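Dihydrofolate reductase (Moritella profunda, PDB 3IA5) probably catalyses the NADPH-dependent reduction of 7,8-dihydrofolate to 5,6,7,8-tetrahydrofolate, a step needed for glycine, purine and DNA precursor synthesis. Local coordinates at residues A[1-6]-A[91-96]; A[13-18]-A[123-128]; A[21-26]-A[117-122]; A[59-64]-A[73-78]; A[137-142]-A[155-160]. One frame throughout, in Å; residues are numbered along the deposited sequence.

Contact 1 of 5, residues A[1-6]-A[91-96]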
# COMPACT_ATOMS: atom_id res chain seq x y z
N MET A 1 18.09 2.89 -0.81
CA MET A 1 16.68 3.25 -0.98
C MET A 1 15.85 2.61 0.12
O MET A 1 16.06 1.46 0.49
CB MET A 1 16.14 2.78 -2.33
CG MET A 1 14.79 3.42 -2.73
SD MET A 1 14.25 2.75 -4.32
CE MET A 1 15.56 3.33 -5.40
N ILE A 2 14.89 3.39 0.61
CA ILE A 2 13.91 2.88 1.56
C ILE A 2 12.78 2.12 0.82
O ILE A 2 12.23 2.61 -0.16
CB ILE A 2 13.31 4.05 2.40
CG1 ILE A 2 14.44 4.77 3.16
CG2 ILE A 2 12.22 3.55 3.35
CD1 ILE A 2 14.01 6.12 3.73
N VAL A 3 12.46 0.92 1.29
CA VAL A 3 11.31 0.17 0.78
C VAL A 3 10.15 0.30 1.77
O VAL A 3 10.27 -0.14 2.91
CB VAL A 3 11.64 -1.34 0.60
CG1 VAL A 3 10.36 -2.12 0.23
CG2 VAL A 3 12.75 -1.54 -0.45
N SER A 4 9.07 0.92 1.32
CA SER A 4 7.90 1.11 2.15
C SER A 4 6.69 0.38 1.58
O SER A 4 6.61 0.16 0.37
CB SER A 4 7.58 2.61 2.25
OG SER A 4 8.64 3.30 2.88
N MET A 5 5.75 0.00 2.45
CA MET A 5 4.46 -0.53 2.00
C MET A 5 3.33 0.36 2.51
O MET A 5 3.41 0.88 3.61
CB MET A 5 4.27 -1.99 2.47
CG MET A 5 5.51 -2.87 2.22
SD MET A 5 5.18 -4.61 1.90
CE MET A 5 4.40 -5.11 3.46
N ILE A 6 2.30 0.56 1.69
CA ILE A 6 1.19 1.36 2.12
C ILE A 6 -0.13 0.61 1.90
O ILE A 6 -0.36 0.03 0.85
CB ILE A 6 1.18 2.79 1.48
CG1 ILE A 6 -0.06 3.59 1.97
CG2 ILE A 6 1.22 2.75 -0.06
CD1 ILE A 6 0.06 5.09 1.68
N GLU A 91 14.86 8.23 -2.84
CA GLU A 91 14.93 7.89 -1.42
C GLU A 91 14.10 6.67 -1.07
O GLU A 91 14.48 5.84 -0.23
CB GLU A 91 14.36 9.08 -0.64
CG GLU A 91 14.48 8.95 0.84
CD GLU A 91 15.91 9.06 1.29
OE1 GLU A 91 16.72 9.57 0.49
OE2 GLU A 91 16.23 8.62 2.42
N GLU A 92 12.93 6.59 -1.72
CA GLU A 92 11.86 5.72 -1.26
C GLU A 92 11.01 5.19 -2.38
O GLU A 92 10.57 5.93 -3.29
CB GLU A 92 10.96 6.48 -0.25
CG GLU A 92 9.96 5.62 0.50
CD GLU A 92 9.23 6.41 1.58
OE1 GLU A 92 8.94 7.61 1.38
OE2 GLU A 92 8.96 5.84 2.65
N LEU A 93 10.76 3.90 -2.30
CA LEU A 93 9.83 3.23 -3.19
C LEU A 93 8.59 2.85 -2.36
O LEU A 93 8.72 2.39 -1.23
CB LEU A 93 10.57 2.02 -3.72
CG LEU A 93 9.89 0.83 -4.33
CD1 LEU A 93 10.89 0.10 -5.18
CD2 LEU A 93 9.35 -0.04 -3.23
N MET A 94 7.39 3.02 -2.94
CA MET A 94 6.12 2.73 -2.24
C MET A 94 5.38 1.52 -2.80
O MET A 94 4.87 1.52 -3.93
CB MET A 94 5.18 3.95 -2.30
CG MET A 94 5.76 5.21 -1.71
SD MET A 94 5.98 5.25 0.09
CE MET A 94 4.28 5.31 0.62
N ILE A 95 5.29 0.48 -1.99
CA ILE A 95 4.63 -0.72 -2.42
C ILE A 95 3.14 -0.56 -2.12
O ILE A 95 2.76 -0.42 -0.93
CB ILE A 95 5.21 -1.93 -1.70
CG1 ILE A 95 6.63 -2.27 -2.22
CG2 ILE A 95 4.24 -3.11 -1.82
CD1 ILE A 95 7.34 -3.22 -1.31
N ILE A 96 2.29 -0.60 -3.16
CA ILE A 96 0.86 -0.33 -2.93
C ILE A 96 -0.11 -1.54 -2.94
O ILE A 96 -1.31 -1.34 -3.04
CB ILE A 96 0.31 0.78 -3.87
CG1 ILE A 96 0.14 0.24 -5.30
CG2 ILE A 96 1.19 2.01 -3.82
CD1 ILE A 96 -0.69 1.13 -6.21

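Contact 2 of 5, residues A[13-18]-A[123-128]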
# COMPACT_ATOMS: atom_id res chain seq x y z
N ARG A 13 -6.23 -6.60 10.77
CA ARG A 13 -5.45 -6.72 9.53
C ARG A 13 -6.27 -7.07 8.28
O ARG A 13 -5.73 -7.26 7.20
CB ARG A 13 -4.19 -7.61 9.70
CG ARG A 13 -3.09 -6.96 10.64
CD ARG A 13 -2.12 -8.01 11.22
NE ARG A 13 -1.97 -9.02 10.20
CZ ARG A 13 -2.27 -10.31 10.30
NH1 ARG A 13 -2.65 -10.88 11.45
NH2 ARG A 13 -2.12 -11.02 9.23
N VAL A 14 -7.59 -7.09 8.42
CA VAL A 14 -8.43 -7.37 7.28
C VAL A 14 -8.21 -6.32 6.18
O VAL A 14 -8.27 -5.11 6.43
CB VAL A 14 -9.95 -7.47 7.64
CG1 VAL A 14 -10.77 -7.70 6.35
CG2 VAL A 14 -10.20 -8.59 8.64
N ILE A 15 -7.92 -6.76 4.95
CA ILE A 15 -7.83 -5.80 3.86
C ILE A 15 -8.75 -6.13 2.72
O ILE A 15 -8.95 -5.31 1.84
CB ILE A 15 -6.39 -5.64 3.31
CG1 ILE A 15 -5.91 -6.97 2.69
CG2 ILE A 15 -5.41 -5.06 4.38
CD1 ILE A 15 -4.44 -6.90 2.15
N GLY A 16 -9.32 -7.34 2.70
CA GLY A 16 -10.19 -7.65 1.58
C GLY A 16 -11.30 -8.62 1.93
O GLY A 16 -11.17 -9.47 2.83
N LEU A 17 -12.39 -8.50 1.20
CA LEU A 17 -13.49 -9.45 1.27
C LEU A 17 -14.06 -9.59 -0.15
O LEU A 17 -14.35 -8.59 -0.81
CB LEU A 17 -14.56 -8.99 2.28
CG LEU A 17 -15.75 -9.95 2.58
CD1 LEU A 17 -15.27 -11.33 2.98
CD2 LEU A 17 -16.73 -9.38 3.65
N ASP A 18 -14.16 -10.84 -0.63
CA ASP A 18 -14.70 -11.11 -1.96
C ASP A 18 -14.08 -10.23 -3.02
O ASP A 18 -14.79 -9.68 -3.86
CB ASP A 18 -16.23 -10.96 -1.98
CG ASP A 18 -16.91 -11.96 -1.07
OD1 ASP A 18 -16.46 -13.11 -1.00
OD2 ASP A 18 -17.92 -11.61 -0.43
N GLY A 123 -13.72 -10.98 6.64
CA GLY A 123 -12.68 -10.88 5.66
C GLY A 123 -12.16 -12.22 5.21
O GLY A 123 -12.29 -13.20 5.93
N ASP A 124 -11.55 -12.25 4.02
CA ASP A 124 -10.88 -13.45 3.51
C ASP A 124 -9.46 -13.13 3.02
O ASP A 124 -8.78 -13.97 2.43
CB ASP A 124 -11.72 -14.07 2.37
CG ASP A 124 -12.02 -13.08 1.27
OD1 ASP A 124 -11.15 -12.21 1.01
OD2 ASP A 124 -13.12 -13.13 0.69
N THR A 125 -9.01 -11.90 3.27
CA THR A 125 -7.67 -11.50 2.91
C THR A 125 -7.12 -10.50 3.93
O THR A 125 -7.81 -9.54 4.31
CB THR A 125 -7.64 -10.80 1.54
OG1 THR A 125 -8.28 -11.63 0.56
CG2 THR A 125 -6.17 -10.47 1.14
N TRP A 126 -5.88 -10.73 4.36
CA TRP A 126 -5.28 -9.95 5.39
C TRP A 126 -3.96 -9.31 4.93
O TRP A 126 -3.23 -9.89 4.17
CB TRP A 126 -5.07 -10.82 6.65
CG TRP A 126 -6.36 -11.26 7.30
CD1 TRP A 126 -6.96 -10.68 8.38
CD2 TRP A 126 -7.19 -12.36 6.92
NE1 TRP A 126 -8.11 -11.35 8.70
CE2 TRP A 126 -8.28 -12.38 7.81
CE3 TRP A 126 -7.11 -13.33 5.91
CZ2 TRP A 126 -9.30 -13.34 7.73
CZ3 TRP A 126 -8.11 -14.28 5.81
CH2 TRP A 126 -9.20 -14.28 6.72
N PHE A 127 -3.66 -8.11 5.43
CA PHE A 127 -2.29 -7.60 5.46
C PHE A 127 -1.46 -8.61 6.28
O PHE A 127 -1.96 -9.12 7.32
CB PHE A 127 -2.26 -6.23 6.16
CG PHE A 127 -1.00 -5.42 5.89
CD1 PHE A 127 0.03 -5.38 6.81
CD2 PHE A 127 -0.83 -4.75 4.67
CE1 PHE A 127 1.22 -4.64 6.56
CE2 PHE A 127 0.37 -4.03 4.40
CZ PHE A 127 1.38 -3.98 5.35
N PRO A 128 -0.21 -8.89 5.85
CA PRO A 128 0.72 -9.82 6.53
C PRO A 128 0.91 -9.45 7.99
O PRO A 128 0.83 -8.29 8.36
CB PRO A 128 2.06 -9.63 5.80
CG PRO A 128 1.77 -8.80 4.61
CD PRO A 128 0.45 -8.10 4.79

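Contact 3 of 5, residues A[21-26]-A[117-122]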
# COMPACT_ATOMS: atom_id res chain seq x y z
N MET A 21 -12.11 -4.13 -1.01
CA MET A 21 -12.10 -3.56 0.32
C MET A 21 -13.55 -3.41 0.79
O MET A 21 -14.35 -2.74 0.14
CB MET A 21 -11.41 -2.20 0.33
CG MET A 21 -9.96 -2.21 -0.14
SD MET A 21 -9.21 -0.53 -0.00
CE MET A 21 -7.99 -0.70 -1.32
N PRO A 22 -13.91 -4.04 1.91
CA PRO A 22 -15.33 -4.00 2.28
C PRO A 22 -15.68 -2.82 3.22
O PRO A 22 -16.09 -3.07 4.36
CB PRO A 22 -15.51 -5.33 3.01
CG PRO A 22 -14.20 -5.44 3.80
CD PRO A 22 -13.12 -4.89 2.83
N TRP A 23 -15.49 -1.59 2.78
CA TRP A 23 -15.80 -0.41 3.57
C TRP A 23 -15.79 0.82 2.70
O TRP A 23 -15.18 0.81 1.62
CB TRP A 23 -14.78 -0.20 4.71
CG TRP A 23 -13.32 -0.08 4.28
CD1 TRP A 23 -12.73 0.97 3.60
CD2 TRP A 23 -12.28 -1.04 4.50
NE1 TRP A 23 -11.39 0.72 3.40
CE2 TRP A 23 -11.09 -0.51 3.93
CE3 TRP A 23 -12.24 -2.30 5.12
CZ2 TRP A 23 -9.86 -1.20 3.98
CZ3 TRP A 23 -11.02 -2.98 5.16
CH2 TRP A 23 -9.85 -2.43 4.60
N HIS A 24 -16.47 1.87 3.18
CA HIS A 24 -16.41 3.20 2.57
C HIS A 24 -15.54 4.11 3.42
O HIS A 24 -15.78 4.26 4.62
CB HIS A 24 -17.81 3.81 2.45
CG HIS A 24 -18.72 3.03 1.57
ND1 HIS A 24 -18.55 2.96 0.21
CD2 HIS A 24 -19.80 2.27 1.86
CE1 HIS A 24 -19.49 2.19 -0.31
NE2 HIS A 24 -20.26 1.75 0.67
N LEU A 25 -14.51 4.69 2.81
CA LEU A 25 -13.64 5.65 3.49
C LEU A 25 -12.82 6.42 2.46
O LEU A 25 -11.63 6.17 2.29
CB LEU A 25 -12.71 4.97 4.50
CG LEU A 25 -12.23 5.94 5.60
CD1 LEU A 25 -13.06 5.83 6.89
CD2 LEU A 25 -10.74 5.78 5.91
N PRO A 26 -13.47 7.35 1.75
CA PRO A 26 -12.85 8.12 0.67
C PRO A 26 -11.62 8.87 1.17
O PRO A 26 -10.71 9.09 0.39
CB PRO A 26 -13.95 9.10 0.25
CG PRO A 26 -15.24 8.43 0.67
CD PRO A 26 -14.91 7.60 1.89
N ILE A 117 -8.47 1.59 9.93
CA ILE A 117 -9.90 1.93 10.02
C ILE A 117 -10.55 1.19 11.21
O ILE A 117 -10.43 -0.04 11.35
CB ILE A 117 -10.60 1.63 8.70
CG1 ILE A 117 -9.75 2.22 7.56
CG2 ILE A 117 -12.04 2.16 8.67
CD1 ILE A 117 -10.33 2.00 6.20
N GLU A 118 -11.20 1.95 12.09
CA GLU A 118 -11.75 1.42 13.34
C GLU A 118 -13.06 0.69 13.04
O GLU A 118 -14.16 1.28 13.12
CB GLU A 118 -11.99 2.53 14.36
CG GLU A 118 -12.48 2.02 15.73
CD GLU A 118 -12.96 3.14 16.66
OE1 GLU A 118 -13.63 4.09 16.19
OE2 GLU A 118 -12.67 3.07 17.87
N LEU A 119 -12.92 -0.59 12.71
CA LEU A 119 -13.96 -1.37 12.06
C LEU A 119 -13.66 -2.86 12.21
O LEU A 119 -12.55 -3.32 11.87
CB LEU A 119 -13.95 -1.04 10.56
CG LEU A 119 -14.51 -2.10 9.64
CD1 LEU A 119 -16.03 -2.21 9.94
CD2 LEU A 119 -14.29 -1.70 8.21
N THR A 120 -14.64 -3.60 12.71
CA THR A 120 -14.60 -5.05 12.71
C THR A 120 -15.45 -5.57 11.55
O THR A 120 -16.65 -5.28 11.45
CB THR A 120 -15.12 -5.63 14.03
OG1 THR A 120 -14.17 -5.35 15.06
CG2 THR A 120 -15.27 -7.14 13.90
N THR A 121 -14.81 -6.31 10.64
CA THR A 121 -15.49 -6.82 9.44
C THR A 121 -15.14 -8.29 9.17
O THR A 121 -14.09 -8.78 9.59
CB THR A 121 -15.10 -5.99 8.20
OG1 THR A 121 -15.65 -6.57 7.01
CG2 THR A 121 -13.54 -5.89 8.06
N GLU A 122 -16.05 -8.98 8.49
CA GLU A 122 -15.74 -10.25 7.85
C GLU A 122 -14.61 -9.99 6.83
O GLU A 122 -14.54 -8.91 6.24
CB GLU A 122 -16.99 -10.82 7.16
CG GLU A 122 -17.08 -12.36 7.03
CD GLU A 122 -18.47 -12.86 6.47
OE1 GLU A 122 -18.84 -12.59 5.29
OE2 GLU A 122 -19.20 -13.53 7.23

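Contact 4 of 5, residues A[59-64]-A[73-78]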
# COMPACT_ATOMS: atom_id res chain seq x y z
N LEU A 59 5.93 7.35 -10.60
CA LEU A 59 6.47 6.33 -11.47
C LEU A 59 5.71 5.04 -11.15
O LEU A 59 5.88 4.48 -10.06
CB LEU A 59 7.96 6.13 -11.19
CG LEU A 59 8.77 5.22 -12.13
CD1 LEU A 59 8.73 5.72 -13.57
CD2 LEU A 59 10.23 5.18 -11.64
N ASN A 60 4.90 4.58 -12.09
CA ASN A 60 4.14 3.34 -11.93
C ASN A 60 4.91 2.10 -12.34
O ASN A 60 5.32 1.95 -13.49
CB ASN A 60 2.81 3.42 -12.69
CG ASN A 60 1.94 4.57 -12.20
OD1 ASN A 60 0.86 4.36 -11.69
ND2 ASN A 60 2.45 5.78 -12.31
N ILE A 61 5.10 1.21 -11.39
CA ILE A 61 5.86 0.00 -11.65
C ILE A 61 4.94 -1.17 -11.32
O ILE A 61 4.37 -1.26 -10.21
CB ILE A 61 7.16 -0.06 -10.75
CG1 ILE A 61 8.14 1.08 -11.05
CG2 ILE A 61 7.88 -1.39 -10.85
CD1 ILE A 61 9.26 1.18 -9.93
N VAL A 62 4.84 -2.09 -12.28
CA VAL A 62 4.04 -3.27 -12.11
C VAL A 62 4.92 -4.49 -12.00
O VAL A 62 5.78 -4.73 -12.85
CB VAL A 62 2.96 -3.41 -13.27
CG1 VAL A 62 2.13 -4.65 -13.09
CG2 VAL A 62 2.03 -2.18 -13.31
N LEU A 63 4.70 -5.27 -10.95
CA LEU A 63 5.35 -6.57 -10.78
C LEU A 63 4.63 -7.69 -11.54
O LEU A 63 3.41 -7.81 -11.44
CB LEU A 63 5.37 -6.95 -9.32
CG LEU A 63 6.62 -6.59 -8.53
CD1 LEU A 63 6.37 -6.84 -7.06
CD2 LEU A 63 7.75 -7.46 -8.98
N SER A 64 5.37 -8.50 -12.29
CA SER A 64 4.78 -9.51 -13.16
C SER A 64 5.87 -10.30 -13.86
O SER A 64 6.83 -9.72 -14.38
CB SER A 64 3.88 -8.85 -14.21
OG SER A 64 3.75 -9.66 -15.36
N GLY A 73 3.02 2.63 -21.59
CA GLY A 73 3.66 3.57 -20.69
C GLY A 73 3.52 3.20 -19.22
O GLY A 73 2.96 3.95 -18.43
N VAL A 74 4.04 2.04 -18.85
CA VAL A 74 4.07 1.58 -17.47
C VAL A 74 5.26 0.64 -17.35
O VAL A 74 5.44 -0.24 -18.20
CB VAL A 74 2.80 0.78 -17.12
CG1 VAL A 74 3.11 -0.32 -16.11
CG2 VAL A 74 1.69 1.71 -16.62
N THR A 75 6.06 0.80 -16.31
CA THR A 75 7.25 -0.01 -16.14
C THR A 75 6.88 -1.36 -15.56
O THR A 75 6.23 -1.43 -14.52
CB THR A 75 8.31 0.71 -15.22
OG1 THR A 75 8.66 1.98 -15.79
CG2 THR A 75 9.56 -0.12 -15.06
N VAL A 76 7.30 -2.44 -16.20
CA VAL A 76 7.09 -3.78 -15.68
C VAL A 76 8.38 -4.42 -15.21
O VAL A 76 9.40 -4.36 -15.91
CB VAL A 76 6.50 -4.72 -16.76
CG1 VAL A 76 6.25 -6.09 -16.19
CG2 VAL A 76 5.25 -4.12 -17.35
N VAL A 77 8.34 -5.05 -14.03
CA VAL A 77 9.50 -5.74 -13.48
C VAL A 77 9.01 -7.04 -12.91
O VAL A 77 7.83 -7.19 -12.63
CB VAL A 77 10.24 -4.94 -12.34
CG1 VAL A 77 10.70 -3.64 -12.83
CG2 VAL A 77 9.32 -4.73 -11.08
N ALA A 78 9.95 -7.94 -12.66
CA ALA A 78 9.64 -9.31 -12.23
C ALA A 78 9.93 -9.55 -10.76
O ALA A 78 9.48 -10.57 -10.20
CB ALA A 78 10.43 -10.31 -13.08
O HOH W 1 6.52 3.69 -16.14

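Contact 5 of 5, residues A[137-142]-A[155-160]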
# COMPACT_ATOMS: atom_id res chain seq x y z
N GLU A 137 6.94 3.74 15.93
CA GLU A 137 6.04 4.65 15.25
C GLU A 137 6.71 6.02 15.12
O GLU A 137 7.09 6.62 16.10
CB GLU A 137 4.72 4.78 16.00
CG GLU A 137 3.56 5.34 15.14
CD GLU A 137 2.23 5.41 15.90
OE1 GLU A 137 2.19 6.08 16.95
OE2 GLU A 137 1.24 4.82 15.45
N ILE A 138 6.90 6.45 13.89
CA ILE A 138 7.47 7.75 13.57
C ILE A 138 6.40 8.83 13.72
O ILE A 138 6.68 9.98 14.08
CB ILE A 138 7.96 7.74 12.09
CG1 ILE A 138 9.06 6.73 11.89
CG2 ILE A 138 8.49 9.14 11.65
CD1 ILE A 138 9.54 6.70 10.46
N GLU A 139 5.16 8.46 13.39
CA GLU A 139 4.08 9.42 13.44
C GLU A 139 2.71 8.77 13.39
O GLU A 139 2.55 7.62 12.91
CB GLU A 139 4.21 10.43 12.30
CG GLU A 139 3.80 9.87 10.95
CD GLU A 139 3.38 10.95 9.97
OE1 GLU A 139 2.26 11.47 10.07
OE2 GLU A 139 4.17 11.27 9.07
N HIS A 140 1.72 9.51 13.86
CA HIS A 140 0.32 9.12 13.65
C HIS A 140 -0.58 10.33 13.57
O HIS A 140 -0.24 11.41 14.06
CB HIS A 140 -0.16 8.15 14.74
CG HIS A 140 -0.23 8.77 16.11
ND1 HIS A 140 0.83 8.74 17.00
CD2 HIS A 140 -1.23 9.42 16.74
CE1 HIS A 140 0.48 9.34 18.11
NE2 HIS A 140 -0.77 9.76 17.99
N GLU A 141 -1.70 10.15 12.90
CA GLU A 141 -2.74 11.17 12.76
C GLU A 141 -4.09 10.45 12.97
O GLU A 141 -4.40 9.49 12.27
CB GLU A 141 -2.69 11.81 11.36
CG GLU A 141 -1.24 12.07 10.89
CD GLU A 141 -1.01 12.11 9.36
OE1 GLU A 141 0.18 12.07 8.97
OE2 GLU A 141 -1.97 12.21 8.55
N SER A 142 -4.87 10.90 13.95
CA SER A 142 -6.21 10.34 14.19
C SER A 142 -7.30 11.18 13.58
O SER A 142 -7.27 12.41 13.68
CB SER A 142 -6.44 10.21 15.68
OG SER A 142 -5.38 9.47 16.26
N PHE A 155 -4.03 7.09 10.85
CA PHE A 155 -2.85 6.86 10.03
C PHE A 155 -1.65 6.69 10.91
O PHE A 155 -1.44 7.45 11.84
CB PHE A 155 -2.55 8.03 9.08
CG PHE A 155 -1.21 7.89 8.40
CD1 PHE A 155 -1.07 7.06 7.27
CD2 PHE A 155 -0.06 8.50 8.94
CE1 PHE A 155 0.21 6.88 6.67
CE2 PHE A 155 1.17 8.34 8.34
CZ PHE A 155 1.31 7.53 7.20
N SER A 156 -0.83 5.69 10.57
CA SER A 156 0.37 5.40 11.32
C SER A 156 1.53 5.05 10.36
O SER A 156 1.34 4.36 9.36
CB SER A 156 0.13 4.29 12.34
OG SER A 156 1.36 3.82 12.85
N LEU A 157 2.70 5.62 10.63
CA LEU A 157 3.93 5.30 9.93
C LEU A 157 4.85 4.58 10.90
O LEU A 157 5.37 5.18 11.82
CB LEU A 157 4.61 6.57 9.42
CG LEU A 157 5.95 6.50 8.65
CD1 LEU A 157 5.95 5.50 7.54
CD2 LEU A 157 6.28 7.88 8.09
N LEU A 158 5.01 3.28 10.68
CA LEU A 158 5.96 2.45 11.40
C LEU A 158 7.34 2.34 10.69
O LEU A 158 7.44 2.22 9.44
CB LEU A 158 5.36 1.06 11.58
CG LEU A 158 3.97 0.98 12.25
CD1 LEU A 158 3.52 -0.48 12.43
CD2 LEU A 158 4.03 1.69 13.61
N GLU A 159 8.39 2.36 11.49
CA GLU A 159 9.74 2.13 10.97
C GLU A 159 10.33 0.89 11.64
O GLU A 159 10.18 0.69 12.84
CB GLU A 159 10.67 3.34 11.11
CG GLU A 159 11.85 3.29 10.08
CD GLU A 159 12.68 4.57 9.99
OE1 GLU A 159 13.53 4.81 10.87
OE2 GLU A 159 12.48 5.33 9.02
N ARG A 160 10.98 0.06 10.84
CA ARG A 160 11.57 -1.17 11.35
C ARG A 160 12.76 -0.86 12.27
O ARG A 160 13.51 0.08 12.02
CB ARG A 160 12.05 -2.02 10.18
CG ARG A 160 12.60 -3.36 10.59
CD ARG A 160 11.54 -4.44 10.55
NE ARG A 160 12.19 -5.67 10.13
CZ ARG A 160 12.11 -6.20 8.91
NH1 ARG A 160 11.34 -5.65 7.95
NH2 ARG A 160 12.76 -7.32 8.67

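Contact 1 of 5, residues A[1-6]-A[91-96]
Two neighbouring parallel strands of the central sheet, 2-9 and 92-95, pair here: I2 with E92, V3 with L93, S4 with M94 and M5 with I95. The donors alternate between the two strands. I2 N gives to E91 O, L93 N to I2 O, S4 N to L93 O, I95 N to S4 O and I6 N to I95 O. The L93 N to I2 O bond is 2.9 Å long and nearly straight.

One sheet face carries I2, S4, E92 and M94. There S4 OG donates to E92 OE2 at 2.6 Å. It meets that oxygen on the anti side, 20° out of the carboxylate plane. E92 reaches it because CG stands anti to the backbone N (chi1 -169°) and the chain runs extended. The same OE2 also has a salt bridge with R111 and a hydrogen bond with Y113 OH, while OE1 pairs with K39. With a leucine here, K39 would probably lose this anion, R111 one of its two carboxylate partners, and S4 OG and Y113 OH an acceptor. Beside this group, M94 SD lies 3.8 Å from S4 CB, and M94 CE is 4.0 Å from I6 CG2.

The opposite face is apolar. I95 CD1 comes within 3.6 Å of V3 CG1. V3 and L93 lie side by side, and M1 SD crosses L93 at CB. Such parallel pairing builds the core of the dihydrofolate reductase sheet.

Contact 2 of 5, residues A[13-18]-A[123-128]
R13 takes F127 side-on. Its NE and NH2 both donate to F127 O, at 2.9 Å from NE and 2.7 Å from NH2. F127 O lies near the plane of the guanidinium group. NH2 approaches in the carbonyl plane, whereas NE is tilted 35° from it. A bend at chi3 (34°) turns the group onto this oxygen. With an alanine here, F127 O would probably lose both of these donors.

W126 lies obliquely to V14, whose CG2 is 3.5 Å from W126 NE1. I15 crosses F127 with CG2 at 3.8 Å from F127 CB. I15 is also a residue that binds NADP(H). Between the V14-W126 and G16-T125 pairs the short antiparallel sheet of 14-16 and 125-126 has a classic beta bulge. I15 N and G16 N both give to T125 O, from the same face of its plane. The sheet ties the active-site loop after strand 2-9 to the loop holding 123-128.

D124 fixes the far end. D124 N donates to G16 O at 3.0 Å. D18 N donates to D124 OD2 on its syn side at 2.8 Å. These two bonds are consistent with a closed active-site loop, as in the E. coli enzyme. T125 OG1 donates to D124 OD1 on its anti side. The D18 and D124 carboxylates come close, OD1 to OD2 3.7 Å, with planes 63° apart.

Contact 3 of 5, residues A[21-26]-A[117-122]
P22, W23 and L25 of the active-site loop before helix 27-36 pack on I117, at the end of strand 111-117, and on L119 and T121 just after it. The contact is mainly side-chain packing.

P22 comes first and is the centre of an inverse gamma turn. Its CG lies 3.7 Å from T121 OG1, with the two side chains crossing at about a right angle. That hydroxyl is already used, since T121 OG1 donates to E122 O at 2.7 Å.

W23 follows and has the largest share on this segment. Its CG sits between the backbone N and the carbonyl carbon (chi1 57°), which turns the indole toward 117-122. I117 CD1 lies over one face in a CH-pi contact. It is 3.5 Å from the centroid of the five-membered ring of W23 and 23° off the ring normal. M21 CB lies over the opposite face. L119 CD2 approaches obliquely, 3.8 Å from W23 CE3. The ring nitrogen NE1 is hydrogen-bonded to E28 OE2 of helix 27-36, which fixes how the indole is turned. W23 also stands close to A8 and I15, both NADP(H)-binding, which places the contact beside the cofactor site.

L25 meets I117 tip to tip, and the same I117 CD1 that covers the indole is 3.8 Å from L25 CD2.

Contact 4 of 5, residues A[59-64]-A[73-78]
Strands 59-63 and 75-77 run parallel, with I61 beside T75, V62 beside V76 and L63 beside V77. Four backbone bonds join them: T75 N to N60 O, V62 N to T75 O at 2.7 Å, V77 N to V62 O and S64 N to V77 O. CA-H...O contacts add to these, such as I61 CA to T75 O at 3.2 Å.

The apolar contacts are aliphatic. On one face I61 CG2 lies 3.6 Å from V77 CG2, and L63 CD2 touches the same methyl at 3.8 Å. V77 CG2 is placed between its backbone N and carbonyl carbon (chi1 -59°), which sets it between the two. Helix 80-87 covers V77 through A83. On the other face V62 CG2 crosses V74 CG1 at 3.5 Å, with F48 against both.

One water bridges: it is 2.8 Å from T75 OG1 and donates weakly to N60 O.

S64, next after L63, binds NADP(H). The chemistry implies that main-chain bonds and branched aliphatic side chains hold this sheet edge, without a side-chain charge pair across it.

Contact 5 of 5, residues A[137-142]-A[155-160]
E137 has CG anti to the backbone N (chi1 -161°), and S156 has OG in the matching position (chi1 167°). These torsions bring the extended E137 chain across to S156. S156 OG donates at 2.8 Å to E137 OE2, which uses its anti lone pair. E137 OE2 also has a salt bridge with R154.

On the other face L157 CB packs on E139 CG at 3.7 Å, and F155 packs on Y113 and T115 of strand 111-117. The E139 and E141 carboxylates also approach the F155 ring, but their exact positions there are doubtful. E141 OE2 is hydrogen-bonded to Y143 OH.

I138 lies at a beta bulge between the E137-L158 and E139-L157 pairs. I138 N donates to L157 O, and I138 CD1 sits 3.6 Å from E159 CB. E159 OE2 has a salt bridge with R111 of strand 111-117. E141 N and F155 N close the E141-F155 pair with two backbone bonds.

This is an antiparallel beta hairpin, with strand 135-143 forming an outer edge of the reductase sheet.

How the contacts relate
Contacts 1, 4 and 5 lie on one mixed sheet. Contact 1 is central; contacts 4 and 5 hold its two outer strands, with centres about 28 Å apart. Each is about 14 Å from contact 1. Along the chain, both segments of contact 4 fall between those of contact 1, both of contact 3 between those of contact 2, the segments of contacts 1 and 2 alternate, and contact 5 comes last. Contacts 2 and 3 fasten the active-site loop to residues 117-128. Their centres are about 10 Å apart, and V14 touches W23 and T121. M5 CE packs on F127 CZ at 3.7 Å. The sheet core thus carries the loops beside the cofactor site.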